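Local coordinates for protein xylulokinase (Brucella ovis, PDB 5VM1) that probably catalyses the ATP-dependent phosphorylation of D-xylulose to D-xylulose 5-phosphate, as a member of the FGGY family of carbohydrate kinases, at residues N107-Y112 / V132-T137; D121-A126 / L198-L203. One frame throughout, in Å; residues are numbered along the deposited sequence.

Contact 1 (N107-Y112 / V132-T137); sequences NDTRSY and VFPGFT
Asp-108 opens the contact with its backbone: its carbonyl O lies 3.6 Å from Gly-135 CA, where Gly-135 has no side chain to intervene; the CA atoms of Asp-108 and Gly-135 are 5.4 Å apart. The carboxylate of Asp-108 turns to other partners, Arg-110 in its own segment and the backbone N of Ser-49. With CG anti to the backbone N (chi1 -173°), it makes an Asx turn, OD1 accepting from Arg-110 N at 2.8 Å, a donor standing well above the carboxylate plane. Thr-109 begins a type I turn that ends at Tyr-112, and its CA passes 4.1 Å from Pro-134 CB, while the methyl CG2 faces the same proline ring near CG. Arg-110 points away and grips Asp-108 side-on through NE and NH2. NH2 meets OD2 at 3.0 Å, and both nitrogens reach that oxygen from the same face of its plane, which probably offsets the two buried charges and ties the two residues together within the turn. A second salt bridge, to Glu-50, and cation-pi contacts with Trp-48 and Trp-143 hold the guanidinium further. Ser-111, small enough for a buried place, presents its backbone C to Pro-134 CB at 3.8 Å. Tyr-112 N lies equally near that carbon, whereas the phenol end leads away. Pro-134 thus lays a compact nonpolar ring against the turn, and that ring suits the second position of the type I turn from Phe-133 to Phe-136. The two turns meet through van der Waals contact, most of it made by Pro-134. Beyond them, Phe-136 stacks on His-88, a predicted substrate-binding residue, which places the pair beside the probable sugar site. The first turn runs into helix 112-120 and the second into helix 137-147, whose Pro-139, Lys-140 and Trp-143 touch Ser-111.

Contact 2 (D121-A126 / L198-L203); sequences DPAFRA and LAKTGL
Asp-121 and Lys-200 form a salt bridge between two helix ends, an N-cap on one side and a Schellman motif on the other. The side chains come from opposite directions, and Lys-200 NZ donates to Asp-121 OD2 at 3.0 Å, on the syn side of the carboxylate, with a weak second bond to OD1. An extended lysine chain spans the 9.8 Å between the CA atoms of Asp-121 and Lys-200. Glu-196 adds only a long, weak ion pair to the ammonium.

The same carboxylate also caps the N-terminal end of helix 122-128. In Asp-121 the carboxylate carbon swings opposite the backbone N (chi1 -172°), and OD1 accepts a hydrogen bond from Ala-123 N at 3.2 Å. Gly-202, just past helix 195-200, takes positive phi (93°) in the Schellman motif; a side chain there would press on the carbonyl O of Thr-201.

Beside the charges, Phe-124 brings its ring toward the other helix, CE2 reaching Lys-200 CD at 4.2 Å, while Thr-201 CG2 sits at the ring's edge near CZ. Thr-201 OG1, which also bonds Trp-185 NE1, stands 3.2 Å from its acceptor Leu-198 O.

Overall arrangement
From the N terminus, the chain runs through 107-112 into helix 112-120, then 121-126 at the start of helix 122-128. Contact 1 closes the shorter, largely helical loop when 132-137 returns to 107-112 just ahead of helix 137-147. Contact 2 closes a longer loop, reached only at 198-203, the end of helix 195-200. Because 121-126 falls between the segments of contact 1, the loops cross rather than nest. Val-132 CG2 touches Phe-124 CB at 3.7 Å, joining the contacts directly. Together they bind the helices 112-120, 122-128, 137-147 and 195-200 into one region of the N-terminal FGGY domain, contact 1 nearer the probable sugar site.

Contact 1 (N107-Y112 / V132-T137)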
ATOM      1  N   ASN A 107      -4.284  -7.977  -6.587  1.00 28.20           N
ATOM      2  CA  ASN A 107      -5.580  -8.487  -6.158  1.00 38.41           C
ATOM      3  C   ASN A 107      -6.020  -9.728  -6.950  1.00 31.68           C
ATOM      4  O   ASN A 107      -7.204 -10.068  -6.946  1.00 31.83           O
ATOM      5  CB  ASN A 107      -6.655  -7.391  -6.219  1.00 30.08           C
ATOM      6  CG  ASN A 107      -6.774  -6.741  -7.580  1.00 38.93           C
ATOM      7  OD1 ASN A 107      -6.184  -7.189  -8.558  1.00 46.03           O
ATOM      8  ND2 ASN A 107      -7.520  -5.645  -7.637  1.00 42.62           N
ATOM      9  N   ASP A 108      -5.097 -10.384  -7.639  1.00 29.43           N
ATOM     10  CA  ASP A 108      -5.362 -11.678  -8.256  1.00 38.87           C
ATOM     11  C   ASP A 108      -5.204 -12.791  -7.222  1.00 30.79           C
ATOM     12  O   ASP A 108      -4.296 -12.752  -6.389  1.00 51.50           O
ATOM     13  CB  ASP A 108      -4.394 -11.883  -9.418  1.00 35.26           C
ATOM     14  CG  ASP A 108      -4.698 -13.112 -10.238  1.00 43.19           C
ATOM     15  OD1 ASP A 108      -4.495 -14.253  -9.758  1.00 42.37           O
ATOM     16  OD2 ASP A 108      -5.128 -12.919 -11.398  1.00 48.42           O
ATOM     17  N   THR A 109      -6.125 -13.759  -7.233  1.00 37.10           N
ATOM     18  CA  THR A 109      -6.079 -14.887  -6.301  1.00 38.14           C
ATOM     19  C   THR A 109      -6.050 -16.246  -7.005  1.00 38.30           C
ATOM     20  O   THR A 109      -6.295 -17.269  -6.364  1.00 46.53           O
ATOM     21  CB  THR A 109      -7.252 -14.845  -5.312  1.00 38.43           C
ATOM     22  OG1 THR A 109      -8.504 -14.882  -6.014  1.00 36.84           O
ATOM     23  CG2 THR A 109      -7.189 -13.614  -4.429  1.00 35.09           C
ATOM     24  N   ARG A 110      -5.738 -16.290  -8.302  1.00 35.24           N
ATOM     25  CA  ARG A 110      -5.740 -17.561  -9.015  1.00 36.97           C
ATOM     26  C   ARG A 110      -4.649 -18.520  -8.513  1.00 35.88           C
ATOM     27  O   ARG A 110      -4.730 -19.717  -8.802  1.00 41.23           O
ATOM     28  CB  ARG A 110      -5.561 -17.333 -10.516  1.00 36.51           C
ATOM     29  CG  ARG A 110      -4.099 -17.294 -10.940  1.00 38.26           C
ATOM     30  CD  ARG A 110      -3.927 -16.980 -12.397  1.00 35.48           C
ATOM     31  NE  ARG A 110      -4.105 -15.567 -12.703  1.00 35.58           N
ATOM     32  CZ  ARG A 110      -3.979 -15.059 -13.923  1.00 38.59           C
ATOM     33  NH1 ARG A 110      -3.688 -15.860 -14.943  1.00 45.21           N
ATOM     34  NH2 ARG A 110      -4.153 -13.765 -14.130  1.00 34.54           N
ATOM     35  N   SER A 111      -3.642 -18.020  -7.777  1.00 33.98           N
ATOM     36  CA  SER A 111      -2.486 -18.787  -7.307  1.00 43.97           C
ATOM     37  C   SER A 111      -2.649 -19.274  -5.873  1.00 41.48           C
ATOM     38  O   SER A 111      -1.648 -19.604  -5.218  1.00 34.30           O
ATOM     39  CB  SER A 111      -1.179 -17.971  -7.374  1.00 39.67           C
ATOM     40  OG  SER A 111      -1.041 -17.182  -8.524  1.00 34.78           O
ATOM     41  N   TYR A 112      -3.884 -19.383  -5.388  1.00 41.68           N
ATOM     42  CA  TYR A 112      -4.071 -19.704  -3.979  1.00 44.41           C
ATOM     43  C   TYR A 112      -3.406 -21.023  -3.606  1.00 37.77           C
ATOM     44  O   TYR A 112      -2.800 -21.125  -2.533  1.00 44.91           O
ATOM     45  CB  TYR A 112      -5.560 -19.701  -3.647  1.00 43.38           C
ATOM     46  CG  TYR A 112      -6.383 -20.707  -4.386  1.00 40.68           C
ATOM     47  CD1 TYR A 112      -6.816 -20.447  -5.683  1.00 40.78           C
ATOM     48  CD2 TYR A 112      -6.758 -21.914  -3.789  1.00 45.47           C
ATOM     49  CE1 TYR A 112      -7.593 -21.366  -6.375  1.00 43.28           C
ATOM     50  CE2 TYR A 112      -7.536 -22.839  -4.473  1.00 45.66           C
ATOM     51  CZ  TYR A 112      -7.951 -22.552  -5.767  1.00 52.58           C
ATOM     52  OH  TYR A 112      -8.718 -23.449  -6.469  1.00 58.98           O
ATOM     53  N   VAL A 132       3.125 -15.795   2.495  1.00 30.56           N
ATOM     54  CA  VAL A 132       3.056 -15.841   1.036  1.00 29.45           C
ATOM     55  C   VAL A 132       1.575 -15.859   0.659  1.00 36.03           C
ATOM     56  O   VAL A 132       0.912 -16.899   0.705  1.00 42.25           O
ATOM     57  CB  VAL A 132       3.802 -17.046   0.456  1.00 30.22           C
ATOM     58  CG1 VAL A 132       3.973 -16.903  -1.052  1.00 29.15           C
ATOM     59  CG2 VAL A 132       5.136 -17.235   1.142  1.00 30.83           C
ATOM     60  N   PHE A 133       1.046 -14.698   0.323  1.00 29.79           N
ATOM     61  CA  PHE A 133      -0.309 -14.621  -0.196  1.00 34.84           C
ATOM     62  C   PHE A 133      -0.332 -14.784  -1.713  1.00 48.00           C
ATOM     63  O   PHE A 133       0.682 -14.571  -2.395  1.00 46.77           O
ATOM     64  CB  PHE A 133      -0.949 -13.302   0.211  1.00 33.07           C
ATOM     65  CG  PHE A 133      -1.288 -13.234   1.653  1.00 34.00           C
ATOM     66  CD1 PHE A 133      -2.400 -13.904   2.133  1.00 31.41           C
ATOM     67  CD2 PHE A 133      -0.497 -12.513   2.541  1.00 39.10           C
ATOM     68  CE1 PHE A 133      -2.718 -13.849   3.471  1.00 40.75           C
ATOM     69  CE2 PHE A 133      -0.821 -12.449   3.880  1.00 30.57           C
ATOM     70  CZ  PHE A 133      -1.925 -13.116   4.348  1.00 32.40           C
ATOM     71  N   PRO A 134      -1.474 -15.211  -2.270  1.00 51.05           N
ATOM     72  CA  PRO A 134      -1.543 -15.455  -3.725  1.00 40.40           C
ATOM     73  C   PRO A 134      -1.333 -14.230  -4.569  1.00 36.45           C
ATOM     74  O   PRO A 134      -1.064 -14.376  -5.769  1.00 44.10           O
ATOM     75  CB  PRO A 134      -2.959 -16.001  -3.925  1.00 38.06           C
ATOM     76  CG  PRO A 134      -3.710 -15.557  -2.760  1.00 32.20           C
ATOM     77  CD  PRO A 134      -2.766 -15.433  -1.606  1.00 30.88           C
ATOM     78  N   GLY A 135      -1.470 -13.031  -3.995  1.00 27.61           N
ATOM     79  CA  GLY A 135      -1.250 -11.777  -4.698  1.00 30.60           C
ATOM     80  C   GLY A 135       0.187 -11.317  -4.777  1.00 31.38           C
ATOM     81  O   GLY A 135       0.495 -10.365  -5.503  1.00 30.74           O
ATOM     82  N   PHE A 136       1.066 -11.996  -4.062  1.00 28.49           N
ATOM     83  CA  PHE A 136       2.486 -11.760  -4.136  1.00 29.41           C
ATOM     84  C   PHE A 136       3.039 -12.381  -5.434  1.00 41.75           C
ATOM     85  O   PHE A 136       2.369 -13.177  -6.104  1.00 45.51           O
ATOM     86  CB  PHE A 136       3.144 -12.325  -2.877  1.00 24.56           C
ATOM     87  CG  PHE A 136       2.874 -11.530  -1.634  1.00 31.53           C
ATOM     88  CD1 PHE A 136       1.882 -10.580  -1.591  1.00 34.18           C
ATOM     89  CD2 PHE A 136       3.641 -11.725  -0.506  1.00 36.62           C
ATOM     90  CE1 PHE A 136       1.650  -9.846  -0.438  1.00 34.78           C
ATOM     91  CE2 PHE A 136       3.414 -10.996   0.657  1.00 34.90           C
ATOM     92  CZ  PHE A 136       2.426 -10.056   0.691  1.00 34.04           C
ATOM     93  N   THR A 137       4.264 -11.989  -5.808  1.00 23.95           N
ATOM     94  CA  THR A 137       4.763 -12.314  -7.144  1.00 30.82           C
ATOM     95  C   THR A 137       5.172 -13.783  -7.258  1.00 34.79           C
ATOM     96  O   THR A 137       4.839 -14.441  -8.251  1.00 40.94           O
ATOM     97  CB  THR A 137       5.929 -11.382  -7.519  1.00 31.88           C
ATOM     98  OG1 THR A 137       5.612 -10.041  -7.144  1.00 26.52           O
ATOM     99  CG2 THR A 137       6.245 -11.430  -9.023  1.00 24.57           C
TER

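Contact 2 (D121-A126 / L198-L203)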
ATOM      1  N   ASP A 121       6.417 -23.820   3.253  1.00 47.03           N
ATOM      2  CA  ASP A 121       7.847 -23.999   3.209  1.00 46.48           C
ATOM      3  C   ASP A 121       8.444 -22.977   4.159  1.00 58.53           C
ATOM      4  O   ASP A 121       8.392 -21.765   3.884  1.00 69.27           O
ATOM      5  CB  ASP A 121       8.325 -23.813   1.770  1.00 49.89           C
ATOM      6  CG  ASP A 121       9.785 -24.155   1.570  1.00 56.56           C
ATOM      7  OD1 ASP A 121      10.573 -24.090   2.545  1.00 53.72           O
ATOM      8  OD2 ASP A 121      10.135 -24.469   0.408  1.00 59.69           O
ATOM      9  N   PRO A 122       8.998 -23.425   5.293  1.00 51.50           N
ATOM     10  CA  PRO A 122       9.484 -22.478   6.309  1.00 53.88           C
ATOM     11  C   PRO A 122      10.564 -21.511   5.815  1.00 51.24           C
ATOM     12  O   PRO A 122      10.863 -20.532   6.521  1.00 43.00           O
ATOM     13  CB  PRO A 122      10.011 -23.403   7.424  1.00 48.59           C
ATOM     14  CG  PRO A 122      10.225 -24.692   6.785  1.00 50.15           C
ATOM     15  CD  PRO A 122       9.175 -24.816   5.733  1.00 48.35           C
ATOM     16  N   ALA A 123      11.151 -21.739   4.634  1.00 43.26           N
ATOM     17  CA  ALA A 123      12.164 -20.816   4.134  1.00 42.96           C
ATOM     18  C   ALA A 123      11.562 -19.443   3.819  1.00 46.19           C
ATOM     19  O   ALA A 123      12.213 -18.408   4.019  1.00 46.23           O
ATOM     20  CB  ALA A 123      12.837 -21.413   2.897  1.00 41.53           C
ATOM     21  N   PHE A 124      10.308 -19.412   3.376  1.00 38.91           N
ATOM     22  CA  PHE A 124       9.737 -18.162   2.905  1.00 36.90           C
ATOM     23  C   PHE A 124       9.470 -17.174   4.040  1.00 43.85           C
ATOM     24  O   PHE A 124       9.720 -15.970   3.876  1.00 43.59           O
ATOM     25  CB  PHE A 124       8.484 -18.446   2.097  1.00 33.76           C
ATOM     26  CG  PHE A 124       8.765 -18.836   0.690  1.00 37.61           C
ATOM     27  CD1 PHE A 124       8.974 -17.866  -0.282  1.00 31.48           C
ATOM     28  CD2 PHE A 124       8.837 -20.178   0.331  1.00 41.51           C
ATOM     29  CE1 PHE A 124       9.218 -18.223  -1.600  1.00 31.32           C
ATOM     30  CE2 PHE A 124       9.095 -20.552  -0.972  1.00 34.67           C
ATOM     31  CZ  PHE A 124       9.280 -19.566  -1.949  1.00 39.81           C
ATOM     32  N   ARG A 125       8.929 -17.613   5.184  1.00 40.80           N
ATOM     33  CA  ARG A 125       8.806 -16.593   6.230  1.00 43.81           C
ATOM     34  C   ARG A 125      10.139 -16.260   6.861  1.00 45.72           C
ATOM     35  O   ARG A 125      10.324 -15.132   7.335  1.00 44.21           O
ATOM     36  CB  ARG A 125       7.828 -16.955   7.330  1.00 44.21           C
ATOM     37  CG  ARG A 125       8.157 -18.152   8.129  1.00 68.50           C
ATOM     38  CD  ARG A 125       6.978 -19.034   7.958  1.00 79.73           C
ATOM     39  NE  ARG A 125       6.139 -18.451   6.918  1.00 64.55           N
ATOM     40  CZ  ARG A 125       4.952 -17.939   7.143  1.00 43.99           C
ATOM     41  NH1 ARG A 125       4.473 -17.957   8.369  1.00 49.24           N
ATOM     42  NH2 ARG A 125       4.273 -17.423   6.139  1.00 56.66           N
ATOM     43  N   ALA A 126      11.057 -17.229   6.917  1.00 43.91           N
ATOM     44  CA  ALA A 126      12.364 -16.959   7.490  1.00 40.68           C
ATOM     45  C   ALA A 126      13.132 -15.954   6.637  1.00 44.13           C
ATOM     46  O   ALA A 126      13.749 -15.022   7.168  1.00 51.10           O
ATOM     47  CB  ALA A 126      13.125 -18.261   7.651  1.00 43.24           C
ATOM     48  N   LEU A 198      14.342 -18.076  -5.179  1.00 43.97           N
ATOM     49  CA  LEU A 198      14.207 -18.013  -6.629  1.00 38.58           C
ATOM     50  C   LEU A 198      14.234 -19.410  -7.247  1.00 44.26           C
ATOM     51  O   LEU A 198      13.417 -19.732  -8.118  1.00 35.43           O
ATOM     52  CB  LEU A 198      15.315 -17.133  -7.213  1.00 38.75           C
ATOM     53  CG  LEU A 198      15.116 -15.617  -7.039  1.00 38.34           C
ATOM     54  CD1 LEU A 198      16.399 -14.884  -7.374  1.00 38.40           C
ATOM     55  CD2 LEU A 198      13.940 -15.072  -7.855  1.00 31.05           C
ATOM     56  N   ALA A 199      15.173 -20.255  -6.812  1.00 42.99           N
ATOM     57  CA  ALA A 199      15.247 -21.616  -7.335  1.00 46.43           C
ATOM     58  C   ALA A 199      13.973 -22.419  -7.065  1.00 60.69           C
ATOM     59  O   ALA A 199      13.583 -23.259  -7.888  1.00 62.52           O
ATOM     60  CB  ALA A 199      16.440 -22.331  -6.726  1.00 46.86           C
ATOM     61  N   LYS A 200      13.304 -22.159  -5.935  1.00 63.70           N
ATOM     62  CA  LYS A 200      12.112 -22.905  -5.546  1.00 38.63           C
ATOM     63  C   LYS A 200      10.901 -22.564  -6.407  1.00 53.79           C
ATOM     64  O   LYS A 200       9.917 -23.314  -6.415  1.00 54.63           O
ATOM     65  CB  LYS A 200      11.796 -22.595  -4.072  1.00 38.14           C
ATOM     66  CG  LYS A 200      12.838 -23.114  -3.114  1.00 51.97           C
ATOM     67  CD  LYS A 200      12.531 -22.881  -1.646  1.00 40.13           C
ATOM     68  CE  LYS A 200      13.265 -23.921  -0.822  1.00 53.12           C
ATOM     69  NZ  LYS A 200      13.025 -23.790   0.617  1.00 67.95           N
ATOM     70  N   THR A 201      10.955 -21.470  -7.155  1.00 50.39           N
ATOM     71  CA  THR A 201       9.881 -21.104  -8.058  1.00 43.72           C
ATOM     72  C   THR A 201      10.306 -21.229  -9.509  1.00 46.38           C
ATOM     73  O   THR A 201       9.525 -20.886 -10.404  1.00 57.58           O
ATOM     74  CB  THR A 201       9.403 -19.682  -7.766  1.00 44.67           C
ATOM     75  OG1 THR A 201      10.393 -18.736  -8.181  1.00 48.82           O
ATOM     76  CG2 THR A 201       9.211 -19.534  -6.250  1.00 42.37           C
ATOM     77  N   GLY A 202      11.531 -21.692  -9.752  1.00 36.99           N
ATOM     78  CA  GLY A 202      11.991 -22.025 -11.079  1.00 41.99           C
ATOM     79  C   GLY A 202      12.713 -20.924 -11.800  1.00 48.69           C
ATOM     80  O   GLY A 202      12.769 -20.953 -13.035  1.00 51.31           O
ATOM     81  N   LEU A 203      13.279 -19.961 -11.080  1.00 45.07           N
ATOM     82  CA  LEU A 203      13.933 -18.828 -11.702  1.00 36.43           C
ATOM     83  C   LEU A 203      15.310 -18.634 -11.082  1.00 41.64           C
ATOM     84  O   LEU A 203      15.663 -19.230 -10.058  1.00 48.60           O
ATOM     85  CB  LEU A 203      13.109 -17.548 -11.546  1.00 44.75           C
ATOM     86  CG  LEU A 203      11.666 -17.471 -12.030  1.00 34.46           C
ATOM     87  CD1 LEU A 203      11.047 -16.203 -11.465  1.00 31.18           C
ATOM     88  CD2 LEU A 203      11.598 -17.496 -13.533  1.00 34.59           C
TER